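Local coordinates for protein thiamine phosphate pyrophosphorylase (Pyrococcus furiosus, PDB 1XI3) that probably condenses a thiazole phosphate with a pyrimidine pyrophosphate to form thiamine phosphate, a magnesium-dependent step of thiamine diphosphate biosynthesis, at residues E34-G39 with Y69-F74; I43-K48 with Y56-T61; D80-V85 with P107-G112. One frame throughout, in Å; residues are numbered along the deposited sequence.

Interaction 1: E34-G39 with Y69-F74; sequences EALEGG and YDALFF
Leu36 and Tyr69 carry the apolar half of this contact. The CB of Leu36 lies over the middle of the Tyr69 ring, 3.7 Å from the ring centroid and 13° off its normal, a CH-pi contact made by a methylene and not by a branch tip. Farther out, the two methyls of Leu36 part: CD1 comes within 3.9 Å of Tyr69 CD1 on the ring's rim, whereas CD2 reaches past the ring and packs 3.6 Å from the CB of Ala71. Leucine suits the place because its fork serves two partners, and the small methyl of Ala71 lets the chain pass close to the helix on its way into the strand.

Both segments belong to the eight-stranded TIM barrel of this family. Helix 28-37 lies outside the barrel wall, and 69-74 runs from the end of helix 52-68 into strand 72-76. Each helix ends in a Schellman motif, with Gly39 and Asp70 as the residues of positive phi; in the first, Gly39 N bonds to Leu36 O. Leu36 also touches Leu65 of helix 52-68 and Ile43 of strand 42-45.

The polar half lies at the end of the ring. Tyr69 OH donates to Glu37 OE2, modelled at 2.3 Å from it, a very short separation whose exact value is doubtful. OE2 sits in the plane of the ring at its edge, while the carboxylate is turned 84° against that plane. A bend in the Glu37 chain at chi2 (-65°) brings the acid back to the hydroxyl, although its CB points away from 69-74. Glu37 also touches Arg200 of helix 199-214.

Interaction 2: I43-K48 with Y56-T61; sequences IQMRIK and YEIGKT
Met45 reaches from the barrel wall to the helix and meets Gly59 and Ile58 there. From CB, which points at helix 52-68, the chain runs out extended, with CG opposite the backbone N (chi1 -175°) and SD continuing the line. The sulfur lies 3.7 Å from Gly59 N and equally near Gly59 CA; it also packs 3.8 Å from Ile58 CG2, next to the glycine on the same helix face. At chi3 (77°) the chain bends, laying CE alongside the helix backbone, 3.9 Å from Gly59 CA. Glycine suits this position: with no side chain, it lets the methyl of Met45 lie directly on the helix backbone, and the unbranched, flexible methionine can follow the surface so formed. Ile47, two residues on, adds a looser touch, its CD1 standing 4.3 Å from Ile58 CD1.

Residues 44-48 are predicted to bind the pyrimidine pyrophosphate substrate, so this packing backs the strand end and loop of that probable site. Strand 42-45 and helix 52-68 form the first two elements of a beta-alpha-beta unit completed by strand 72-76. Helix 28-37 flanks the contact through Glu28, which touches Ile47 and Ile58, while Met45 also packs on Val81 of helix 79-85 and Phe73 of strand 72-76.

Interaction 3: D80-V85 with P107-G112; sequences DVALAV and PNLIIG
Leu109 and Leu83 share a side-chain shape: in each, CG stands opposite the carbonyl carbon (chi1 -69° and -71°) and the chain then runs on extended through chi2. For Leu109, whose CB already points at the helix, this carries CD1 forward to meet Ala82 and Leu83. The CB of Leu83 leaves its helix at a slant to the other segment, and the same torsions swing CD2 toward Leu109.

The setting is the outer layer of a TIM barrel. Helix 79-85 packs on the outside of the wall, and 107-112 leads from a loop into strand 110-115, two places along the sheet from strand 72-76, which precedes the helix. Leu109 stands just before that strand and spans the distance between backbones, whose nearest CA atoms, those of Leu83 and Leu109, are 8.0 Å apart. A leucine is long enough for this, while alanine at position 82 lets its tip come close to the helix.

The contact is wholly apolar and modest, burying 121 Å² in all, and only aliphatic carbons meet across it. Around it, Ala82 also touches Val75 of strand 72-76 and Ala87, and Leu83 touches Ala106. At the dimer interface, Leu83 packs on Ile105 of the second subunit and Ala84 on Val101 of that subunit, so one helix serves both barrel packing and assembly.

The Leu83 and Leu109 side chains approach at an oblique angle and touch through their terminal methyls. A single methyl, Leu109 CD1, makes both contacts, lying 3.9 Å from Ala82 CB and 4.2 Å from Leu83 CD2.

Overall arrangement
All three contacts join the wall of one eight-stranded parallel barrel, or the turns entering it, to its outer helices. Interaction 2 is nested in the chain between the segments of interaction 1, and interaction 3 follows. The centres of interactions 1 and 2 lie about 13 Å apart. Those of interactions 2 and 3 are about 12 Å apart, and those of interactions 1 and 3 about 18 Å. Strands 42-45 and 72-76 are neighbours, and Val85 of interaction 3 packs on both Phe73 and Gly59, making the packing continuous. Interaction 2 holds predicted substrate-binding residues, whereas interaction 1 lies toward the opposite, N-terminal end of the strands. Interactions 2 and 3 both reach the second subunit, through Tyr56 and through Leu83 and Ala84.

Interaction 1: E34-G39 with Y69-F74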
ATOM      1  N   GLU A  34     -13.397   1.675 -22.535  1.00 14.99           N
ATOM      2  CA  GLU A  34     -13.405   0.967 -23.826  1.00 17.10           C
ATOM      3  C   GLU A  34     -13.412  -0.562 -23.647  1.00 17.66           C
ATOM      4  O   GLU A  34     -14.134  -1.249 -24.344  1.00 18.04           O
ATOM      5  CB  GLU A  34     -12.221   1.388 -24.687  1.00 20.30           C
ATOM      6  CG  GLU A  34     -12.254   2.802 -25.203  0.50 22.38           C
ATOM      7  CD  GLU A  34     -10.961   3.163 -25.925  0.50 23.64           C
ATOM      8  OE1 GLU A  34      -9.876   3.042 -25.321  0.50 25.91           O
ATOM      9  OE2 GLU A  34     -11.026   3.568 -27.107  0.50 28.33           O
ATOM     10  N   ALA A  35     -12.601  -1.092 -22.725  1.00 13.49           N
ATOM     11  CA  ALA A  35     -12.583  -2.546 -22.500  1.00 13.99           C
ATOM     12  C   ALA A  35     -13.918  -3.044 -21.965  1.00 12.88           C
ATOM     13  O   ALA A  35     -14.398  -4.104 -22.353  1.00 16.39           O
ATOM     14  CB  ALA A  35     -11.439  -2.939 -21.507  1.00 15.00           C
ATOM     15  N   LEU A  36     -14.511  -2.278 -21.048  1.00 13.65           N
ATOM     16  CA  LEU A  36     -15.832  -2.629 -20.525  1.00 13.24           C
ATOM     17  C   LEU A  36     -16.868  -2.584 -21.655  1.00 13.83           C
ATOM     18  O   LEU A  36     -17.666  -3.509 -21.798  1.00 15.68           O
ATOM     19  CB  LEU A  36     -16.219  -1.722 -19.389  1.00 13.10           C
ATOM     20  CG  LEU A  36     -15.446  -2.004 -18.078  1.00 12.44           C
ATOM     21  CD1 LEU A  36     -15.599  -0.890 -17.098  1.00 13.38           C
ATOM     22  CD2 LEU A  36     -15.857  -3.309 -17.466  1.00 13.20           C
ATOM     23  N   GLU A  37     -16.840  -1.532 -22.454  1.00 17.93           N
ATOM     24  CA  GLU A  37     -17.686  -1.486 -23.686  1.00 17.66           C
ATOM     25  C   GLU A  37     -17.490  -2.701 -24.580  1.00 19.52           C
ATOM     26  O   GLU A  37     -18.452  -3.212 -25.183  1.00 20.52           O
ATOM     27  CB  GLU A  37     -17.385  -0.227 -24.500  1.00 19.70           C
ATOM     28  CG  GLU A  37     -18.039   0.982 -23.967  1.00 27.41           C
ATOM     29  CD  GLU A  37     -19.578   0.892 -24.060  1.00 32.87           C
ATOM     30  OE1 GLU A  37     -20.101   0.265 -25.005  1.00 33.56           O
ATOM     31  OE2 GLU A  37     -20.244   1.428 -23.179  1.00 35.97           O
ATOM     32  N   GLY A  38     -16.260  -3.179 -24.677  1.00 17.17           N
ATOM     33  CA  GLY A  38     -15.940  -4.331 -25.496  1.00 17.69           C
ATOM     34  C   GLY A  38     -16.294  -5.679 -24.889  1.00 17.82           C
ATOM     35  O   GLY A  38     -16.185  -6.702 -25.573  1.00 18.02           O
ATOM     36  N   GLY A  39     -16.690  -5.714 -23.620  1.00 17.00           N
ATOM     37  CA  GLY A  39     -17.156  -6.962 -22.992  1.00 17.29           C
ATOM     38  C   GLY A  39     -16.252  -7.582 -21.948  1.00 16.40           C
ATOM     39  O   GLY A  39     -16.458  -8.720 -21.561  1.00 17.10           O
ATOM     40  N   TYR A  69     -21.039  -1.517 -15.582  1.00 18.07           N
ATOM     41  CA  TYR A  69     -21.031  -2.650 -16.524  1.00 16.64           C
ATOM     42  C   TYR A  69     -21.161  -4.041 -15.841  1.00 14.61           C
ATOM     43  O   TYR A  69     -21.024  -5.083 -16.502  1.00 20.35           O
ATOM     44  CB  TYR A  69     -19.765  -2.571 -17.355  1.00 19.49           C
ATOM     45  CG  TYR A  69     -19.743  -1.448 -18.340  1.00 18.43           C
ATOM     46  CD1 TYR A  69     -19.320  -0.204 -17.956  1.00 17.62           C
ATOM     47  CD2 TYR A  69     -20.127  -1.633 -19.683  1.00 21.31           C
ATOM     48  CE1 TYR A  69     -19.272   0.854 -18.837  1.00 22.59           C
ATOM     49  CE2 TYR A  69     -20.076  -0.566 -20.582  1.00 22.03           C
ATOM     50  CZ  TYR A  69     -19.655   0.670 -20.150  1.00 23.79           C
ATOM     51  OH  TYR A  69     -19.573   1.767 -20.994  1.00 25.34           O
ATOM     52  N   ASP A  70     -21.458  -4.065 -14.547  1.00 16.21           N
ATOM     53  CA  ASP A  70     -21.623  -5.299 -13.785  1.00 19.94           C
ATOM     54  C   ASP A  70     -20.361  -6.167 -13.904  1.00 19.42           C
ATOM     55  O   ASP A  70     -20.428  -7.391 -14.035  1.00 23.42           O
ATOM     56  CB  ASP A  70     -22.875  -6.087 -14.234  1.00 22.62           C
ATOM     57  CG  ASP A  70     -24.180  -5.320 -13.974  1.00 28.17           C
ATOM     58  N   ALA A  71     -19.214  -5.503 -13.888  1.00 15.16           N
ATOM     59  CA  ALA A  71     -17.928  -6.211 -13.944  1.00 12.42           C
ATOM     60  C   ALA A  71     -17.284  -6.210 -12.576  1.00 11.65           C
ATOM     61  O   ALA A  71     -17.463  -5.310 -11.767  1.00 13.93           O
ATOM     62  CB  ALA A  71     -17.017  -5.608 -14.962  1.00 13.25           C
ATOM     63  N   LEU A  72     -16.528  -7.280 -12.331  1.00 10.53           N
ATOM     64  CA  LEU A  72     -15.697  -7.369 -11.148  1.00 10.96           C
ATOM     65  C   LEU A  72     -14.483  -6.417 -11.266  1.00  9.64           C
ATOM     66  O   LEU A  72     -13.961  -6.157 -12.361  1.00 10.90           O
ATOM     67  CB  LEU A  72     -15.217  -8.793 -10.957  1.00 12.45           C
ATOM     68  CG  LEU A  72     -16.287  -9.820 -10.521  1.00 13.90           C
ATOM     69  CD1 LEU A  72     -15.697 -11.206 -10.290  1.00 16.36           C
ATOM     70  CD2 LEU A  72     -17.063  -9.308  -9.298  1.00 17.98           C
ATOM     71  N   PHE A  73     -14.055  -5.928 -10.094  1.00 11.17           N
ATOM     72  CA  PHE A  73     -12.929  -4.998  -9.974  1.00  9.28           C
ATOM     73  C   PHE A  73     -11.920  -5.470  -8.936  1.00  8.72           C
ATOM     74  O   PHE A  73     -12.250  -5.653  -7.748  1.00 10.71           O
ATOM     75  CB  PHE A  73     -13.417  -3.609  -9.598  1.00 10.18           C
ATOM     76  CG  PHE A  73     -12.351  -2.579  -9.551  1.00  8.00           C
ATOM     77  CD1 PHE A  73     -11.367  -2.523 -10.538  1.00  8.89           C
ATOM     78  CD2 PHE A  73     -12.304  -1.657  -8.526  1.00 11.39           C
ATOM     79  CE1 PHE A  73     -10.332  -1.568 -10.452  1.00 12.47           C
ATOM     80  CE2 PHE A  73     -11.250  -0.651  -8.492  1.00 13.22           C
ATOM     81  CZ  PHE A  73     -10.315  -0.643  -9.476  1.00 11.90           C
ATOM     82  N   PHE A  74     -10.675  -5.668  -9.406  1.00  8.55           N
ATOM     83  CA  PHE A  74      -9.576  -6.100  -8.566  1.00  7.07           C
ATOM     84  C   PHE A  74      -8.491  -5.082  -8.597  1.00  9.07           C
ATOM     85  O   PHE A  74      -8.306  -4.393  -9.596  1.00  9.59           O
ATOM     86  CB  PHE A  74      -8.987  -7.420  -9.139  1.00  9.77           C
ATOM     87  CG  PHE A  74      -9.964  -8.533  -9.075  1.00 11.82           C
ATOM     88  CD1 PHE A  74     -10.178  -9.211  -7.880  1.00 12.34           C
ATOM     89  CD2 PHE A  74     -10.776  -8.822 -10.175  1.00 10.04           C
ATOM     90  CE1 PHE A  74     -11.161 -10.217  -7.819  1.00 11.57           C
ATOM     91  CE2 PHE A  74     -11.724  -9.832 -10.109  1.00 10.34           C
ATOM     92  CZ  PHE A  74     -11.924 -10.496  -8.931  1.00 12.55           C
TER

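Interaction 2: I43-K48 with Y56-T61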
ATOM      1  N   ILE A  43     -11.902  -6.367 -14.334  1.00 10.15           N
ATOM      2  CA  ILE A  43     -10.857  -5.400 -14.534  1.00 10.66           C
ATOM      3  C   ILE A  43      -9.940  -5.437 -13.323  1.00  8.93           C
ATOM      4  O   ILE A  43     -10.399  -5.508 -12.190  1.00 10.41           O
ATOM      5  CB  ILE A  43     -11.439  -3.971 -14.631  1.00  9.67           C
ATOM      6  CG1 ILE A  43     -12.364  -3.825 -15.856  1.00 10.36           C
ATOM      7  CG2 ILE A  43     -10.368  -2.899 -14.678  1.00 10.82           C
ATOM      8  CD1 ILE A  43     -11.702  -3.988 -17.160  1.00 13.70           C
ATOM      9  N   GLN A  44      -8.646  -5.398 -13.582  1.00  8.51           N
ATOM     10  CA  GLN A  44      -7.653  -5.270 -12.522  1.00  9.14           C
ATOM     11  C   GLN A  44      -6.858  -3.992 -12.752  1.00  9.31           C
ATOM     12  O   GLN A  44      -6.234  -3.797 -13.821  1.00 11.09           O
ATOM     13  CB  GLN A  44      -6.707  -6.476 -12.468  1.00  9.16           C
ATOM     14  CG  GLN A  44      -5.683  -6.376 -11.375  1.00  9.37           C
ATOM     15  CD  GLN A  44      -4.579  -7.390 -11.558  1.00 11.28           C
ATOM     16  OE1 GLN A  44      -3.435  -7.033 -11.852  1.00 12.97           O
ATOM     17  NE2 GLN A  44      -4.920  -8.653 -11.443  1.00 11.28           N
ATOM     18  N   MET A  45      -6.863  -3.134 -11.740  1.00  7.75           N
ATOM     19  CA  MET A  45      -6.041  -1.964 -11.692  1.00  7.68           C
ATOM     20  C   MET A  45      -4.652  -2.328 -11.200  1.00  9.88           C
ATOM     21  O   MET A  45      -4.487  -2.745 -10.065  1.00  9.44           O
ATOM     22  CB  MET A  45      -6.640  -0.906 -10.766  1.00 10.50           C
ATOM     23  CG  MET A  45      -5.893   0.392 -10.772  1.00 10.90           C
ATOM     24  SD  MET A  45      -6.651   1.746  -9.807  1.00 11.41           S
ATOM     25  CE  MET A  45      -6.225   1.258  -8.156  1.00 12.45           C
ATOM     26  N   ARG A  46      -3.652  -2.132 -12.056  1.00  9.54           N
ATOM     27  CA  ARG A  46      -2.276  -2.530 -11.722  1.00 11.70           C
ATOM     28  C   ARG A  46      -1.393  -1.312 -11.993  1.00 12.14           C
ATOM     29  O   ARG A  46      -1.065  -1.015 -13.153  1.00 14.52           O
ATOM     30  CB  ARG A  46      -1.849  -3.737 -12.563  1.00 11.87           C
ATOM     31  CG  ARG A  46      -0.444  -4.217 -12.285  1.00 15.82           C
ATOM     32  CD  ARG A  46      -0.089  -5.431 -13.077  1.00 19.76           C
ATOM     33  NE  ARG A  46       1.303  -5.753 -12.806  1.00 26.07           N
ATOM     34  CZ  ARG A  46       2.346  -5.230 -13.450  1.00 32.46           C
ATOM     35  NH1 ARG A  46       2.170  -4.341 -14.429  1.00 31.76           N
ATOM     36  NH2 ARG A  46       3.591  -5.604 -13.108  1.00 34.70           N
ATOM     37  N   ILE A  47      -1.055  -0.590 -10.925  1.00 12.79           N
ATOM     38  CA  ILE A  47      -0.266   0.650 -11.012  1.00 11.78           C
ATOM     39  C   ILE A  47       1.034   0.503 -10.194  1.00 13.73           C
ATOM     40  O   ILE A  47       0.981   0.212  -9.013  1.00 14.39           O
ATOM     41  CB  ILE A  47      -1.039   1.811 -10.470  1.00 13.94           C
ATOM     42  CG1 ILE A  47      -2.349   2.004 -11.258  1.00 14.15           C
ATOM     43  CG2 ILE A  47      -0.224   3.057 -10.540  1.00 16.59           C
ATOM     44  CD1 ILE A  47      -3.245   3.009 -10.667  1.00 14.10           C
ATOM     45  N   LYS A  48       2.163   0.694 -10.851  1.00 17.73           N
ATOM     46  CA  LYS A  48       3.492   0.755 -10.187  1.00 21.60           C
ATOM     47  C   LYS A  48       3.902   2.215 -10.000  1.00 18.33           C
ATOM     48  O   LYS A  48       3.704   3.031 -10.891  1.00 24.54           O
ATOM     49  CB  LYS A  48       4.516   0.072 -11.082  1.00 25.01           C
ATOM     50  N   TYR A  56      -5.916   5.745  -5.197  1.00 11.23           N
ATOM     51  CA  TYR A  56      -7.225   5.846  -4.624  1.00 12.25           C
ATOM     52  C   TYR A  56      -8.168   6.575  -5.569  1.00 11.91           C
ATOM     53  O   TYR A  56      -9.275   6.102  -5.825  1.00 13.34           O
ATOM     54  CB  TYR A  56      -7.153   6.574  -3.283  1.00 11.70           C
ATOM     55  CG  TYR A  56      -8.497   6.995  -2.750  1.00 12.39           C
ATOM     56  CD1 TYR A  56      -8.891   8.321  -2.777  1.00 14.85           C
ATOM     57  CD2 TYR A  56      -9.362   6.067  -2.254  1.00 14.44           C
ATOM     58  CE1 TYR A  56     -10.148   8.688  -2.343  1.00 17.47           C
ATOM     59  CE2 TYR A  56     -10.636   6.436  -1.789  1.00 15.97           C
ATOM     60  CZ  TYR A  56     -10.985   7.731  -1.819  1.00 17.75           C
ATOM     61  OH  TYR A  56     -12.242   8.059  -1.362  1.00 21.24           O
ATOM     62  N   GLU A  57      -7.742   7.715  -6.104  1.00 13.65           N
ATOM     63  CA  GLU A  57      -8.639   8.488  -6.995  1.00 14.60           C
ATOM     64  C   GLU A  57      -9.007   7.723  -8.266  1.00 12.00           C
ATOM     65  O   GLU A  57     -10.172   7.703  -8.683  1.00 13.14           O
ATOM     66  CB  GLU A  57      -8.009   9.816  -7.348  1.00 16.71           C
ATOM     67  CG  GLU A  57      -7.986  10.788  -6.177  1.00 21.95           C
ATOM     68  CD  GLU A  57      -7.057  11.988  -6.389  1.00 28.75           C
ATOM     69  OE1 GLU A  57      -6.262  12.009  -7.375  1.00 37.40           O
ATOM     70  OE2 GLU A  57      -7.091  12.918  -5.537  1.00 33.11           O
ATOM     71  N   ILE A  58      -8.003   7.103  -8.893  1.00 12.09           N
ATOM     72  CA  ILE A  58      -8.253   6.288 -10.097  1.00 12.33           C
ATOM     73  C   ILE A  58      -9.133   5.069  -9.724  1.00 10.88           C
ATOM     74  O   ILE A  58     -10.065   4.666 -10.457  1.00 10.83           O
ATOM     75  CB  ILE A  58      -6.925   5.882 -10.760  1.00 11.96           C
ATOM     76  CG1 ILE A  58      -6.190   7.137 -11.258  1.00 15.12           C
ATOM     77  CG2 ILE A  58      -7.192   4.887 -11.923  1.00 12.40           C
ATOM     78  CD1 ILE A  58      -4.849   6.835 -11.832  1.00 16.35           C
ATOM     79  N   GLY A  59      -8.825   4.468  -8.590  1.00 11.03           N
ATOM     80  CA  GLY A  59      -9.578   3.310  -8.142  1.00  8.95           C
ATOM     81  C   GLY A  59     -11.062   3.600  -7.946  1.00  9.63           C
ATOM     82  O   GLY A  59     -11.923   2.770  -8.236  1.00 10.99           O
ATOM     83  N   LYS A  60     -11.349   4.777  -7.389  1.00 11.32           N
ATOM     84  CA  LYS A  60     -12.727   5.157  -7.156  1.00 13.94           C
ATOM     85  C   LYS A  60     -13.456   5.249  -8.506  1.00 12.23           C
ATOM     86  O   LYS A  60     -14.591   4.759  -8.647  1.00 13.50           O
ATOM     87  CB  LYS A  60     -12.779   6.467  -6.395  1.00 14.30           C
ATOM     88  CG  LYS A  60     -12.321   6.362  -4.953  1.00 20.22           C
ATOM     89  CD  LYS A  60     -13.465   6.112  -4.029  1.00 26.80           C
ATOM     90  N   THR A  61     -12.808   5.868  -9.484  1.00 11.74           N
ATOM     91  CA  THR A  61     -13.403   5.984 -10.820  1.00 12.64           C
ATOM     92  C   THR A  61     -13.631   4.615 -11.469  1.00 11.94           C
ATOM     93  O   THR A  61     -14.683   4.329 -12.007  1.00 12.40           O
ATOM     94  CB  THR A  61     -12.556   6.879 -11.731  1.00 14.60           C
ATOM     95  OG1 THR A  61     -12.481   8.189 -11.144  1.00 14.65           O
ATOM     96  CG2 THR A  61     -13.218   6.990 -13.125  1.00 15.78           C
TER

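Interaction 3: D80-V85 with P107-G112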
ATOM      1  N   ASP A  80      -4.795  -2.009   0.832  1.00  9.87           N
ATOM      2  CA  ASP A  80      -5.266  -0.697   1.322  1.00 10.65           C
ATOM      3  C   ASP A  80      -6.119  -0.029   0.266  1.00 10.73           C
ATOM      4  O   ASP A  80      -7.230   0.461   0.546  1.00 10.97           O
ATOM      5  CB  ASP A  80      -4.128   0.239   1.751  1.00 12.91           C
ATOM      6  CG  ASP A  80      -3.043   0.432   0.694  1.00 12.48           C
ATOM      7  OD1 ASP A  80      -2.766  -0.507  -0.072  1.00 13.26           O
ATOM      8  OD2 ASP A  80      -2.439   1.549   0.681  1.00 12.20           O
ATOM      9  N   VAL A  81      -5.599  -0.009  -0.951  1.00 10.08           N
ATOM     10  CA  VAL A  81      -6.328   0.606  -2.061  1.00 11.79           C
ATOM     11  C   VAL A  81      -7.637  -0.145  -2.346  1.00 11.96           C
ATOM     12  O   VAL A  81      -8.682   0.468  -2.480  1.00 11.38           O
ATOM     13  CB  VAL A  81      -5.453   0.716  -3.285  1.00 10.64           C
ATOM     14  CG1 VAL A  81      -6.258   1.257  -4.491  1.00 10.28           C
ATOM     15  CG2 VAL A  81      -4.245   1.640  -2.987  1.00  9.72           C
ATOM     16  N   ALA A  82      -7.556  -1.473  -2.401  1.00 10.60           N
ATOM     17  CA  ALA A  82      -8.722  -2.315  -2.619  1.00 10.36           C
ATOM     18  C   ALA A  82      -9.794  -2.002  -1.578  1.00 12.32           C
ATOM     19  O   ALA A  82     -10.952  -1.834  -1.906  1.00 12.82           O
ATOM     20  CB  ALA A  82      -8.339  -3.787  -2.593  1.00 13.12           C
ATOM     21  N   LEU A  83      -9.392  -1.913  -0.319  1.00 12.16           N
ATOM     22  CA  LEU A  83     -10.393  -1.632   0.732  1.00 11.63           C
ATOM     23  C   LEU A  83     -10.979  -0.221   0.558  1.00 12.80           C
ATOM     24  O   LEU A  83     -12.212  -0.026   0.663  1.00 12.80           O
ATOM     25  CB  LEU A  83      -9.764  -1.769   2.107  1.00 13.01           C
ATOM     26  CG  LEU A  83      -9.431  -3.197   2.552  1.00 12.20           C
ATOM     27  CD1 LEU A  83      -8.621  -3.120   3.830  1.00 13.61           C
ATOM     28  CD2 LEU A  83     -10.673  -4.018   2.793  1.00 14.20           C
ATOM     29  N   ALA A  84     -10.108   0.748   0.320  1.00 12.34           N
ATOM     30  CA  ALA A  84     -10.508   2.169   0.277  1.00 11.47           C
ATOM     31  C   ALA A  84     -11.487   2.427  -0.875  1.00 13.46           C
ATOM     32  O   ALA A  84     -12.396   3.243  -0.730  1.00 13.75           O
ATOM     33  CB  ALA A  84      -9.360   3.035   0.123  1.00 12.58           C
ATOM     34  N   VAL A  85     -11.311   1.736  -1.999  1.00 10.61           N
ATOM     35  CA  VAL A  85     -12.212   1.926  -3.171  1.00 11.47           C
ATOM     36  C   VAL A  85     -13.338   0.878  -3.278  1.00 11.93           C
ATOM     37  O   VAL A  85     -14.133   0.900  -4.241  1.00 14.09           O
ATOM     38  CB  VAL A  85     -11.419   2.044  -4.482  1.00 11.11           C
ATOM     39  CG1 VAL A  85     -10.309   3.064  -4.337  1.00 11.12           C
ATOM     40  CG2 VAL A  85     -10.927   0.689  -4.967  1.00 12.97           C
ATOM     41  N   PRO A 107     -11.252  -9.377   5.322  1.00 13.60           N
ATOM     42  CA  PRO A 107     -11.959 -10.635   5.194  1.00 14.56           C
ATOM     43  C   PRO A 107     -13.044 -10.725   4.122  1.00 14.50           C
ATOM     44  O   PRO A 107     -13.486 -11.835   3.811  1.00 17.57           O
ATOM     45  CB  PRO A 107     -12.597 -10.816   6.592  1.00 15.04           C
ATOM     46  CG  PRO A 107     -12.594  -9.491   7.210  1.00 19.16           C
ATOM     47  CD  PRO A 107     -11.435  -8.748   6.639  1.00 17.02           C
ATOM     48  N   ASN A 108     -13.503  -9.598   3.614  1.00 13.83           N
ATOM     49  CA  ASN A 108     -14.536  -9.612   2.561  1.00 17.38           C
ATOM     50  C   ASN A 108     -14.013  -9.548   1.125  1.00 17.40           C
ATOM     51  O   ASN A 108     -14.805  -9.685   0.194  1.00 19.46           O
ATOM     52  CB  ASN A 108     -15.541  -8.496   2.800  1.00 19.51           C
ATOM     53  CG  ASN A 108     -16.273  -8.660   4.105  1.00 21.98           C
ATOM     54  OD1 ASN A 108     -16.385  -9.755   4.618  1.00 24.42           O
ATOM     55  ND2 ASN A 108     -16.764  -7.562   4.648  1.00 30.17           N
ATOM     56  N   LEU A 109     -12.701  -9.360   0.928  1.00 12.70           N
ATOM     57  CA  LEU A 109     -12.135  -9.309  -0.400  1.00 12.50           C
ATOM     58  C   LEU A 109     -11.966 -10.690  -1.002  1.00  9.67           C
ATOM     59  O   LEU A 109     -11.586 -11.656  -0.309  1.00 12.96           O
ATOM     60  CB  LEU A 109     -10.742  -8.599  -0.385  1.00 11.07           C
ATOM     61  CG  LEU A 109     -10.716  -7.131  -0.114  1.00 12.32           C
ATOM     62  CD1 LEU A 109      -9.270  -6.647  -0.138  1.00 11.80           C
ATOM     63  CD2 LEU A 109     -11.578  -6.303  -1.046  1.00 14.81           C
ATOM     64  N   ILE A 110     -12.231 -10.785  -2.291  1.00 11.60           N
ATOM     65  CA  ILE A 110     -11.875 -11.954  -3.073  1.00 10.78           C
ATOM     66  C   ILE A 110     -10.373 -11.898  -3.272  1.00 11.29           C
ATOM     67  O   ILE A 110      -9.838 -10.871  -3.633  1.00 13.12           O
ATOM     68  CB  ILE A 110     -12.569 -11.917  -4.431  1.00 12.67           C
ATOM     69  CG1 ILE A 110     -14.092 -11.950  -4.248  1.00 15.06           C
ATOM     70  CG2 ILE A 110     -12.091 -13.048  -5.306  1.00 13.55           C
ATOM     71  CD1 ILE A 110     -14.864 -11.659  -5.460  1.00 17.34           C
ATOM     72  N   ILE A 111      -9.714 -13.024  -3.047  1.00 11.70           N
ATOM     73  CA  ILE A 111      -8.271 -13.129  -3.182  1.00 12.38           C
ATOM     74  C   ILE A 111      -7.895 -13.918  -4.439  1.00 11.33           C
ATOM     75  O   ILE A 111      -8.210 -15.104  -4.576  1.00 13.65           O
ATOM     76  CB  ILE A 111      -7.650 -13.839  -1.980  1.00 13.76           C
ATOM     77  CG1 ILE A 111      -8.023 -13.145  -0.655  1.00 16.24           C
ATOM     78  CG2 ILE A 111      -6.114 -13.962  -2.164  1.00 15.86           C
ATOM     79  CD1 ILE A 111      -7.631 -11.743  -0.463  1.00 17.36           C
ATOM     80  N   GLY A 112      -7.204 -13.259  -5.349  1.00 10.51           N
ATOM     81  CA  GLY A 112      -6.582 -13.934  -6.448  1.00 11.28           C
ATOM     82  C   GLY A 112      -5.117 -14.120  -6.110  1.00 11.83           C
ATOM     83  O   GLY A 112      -4.502 -13.216  -5.552  1.00 12.27           O
TER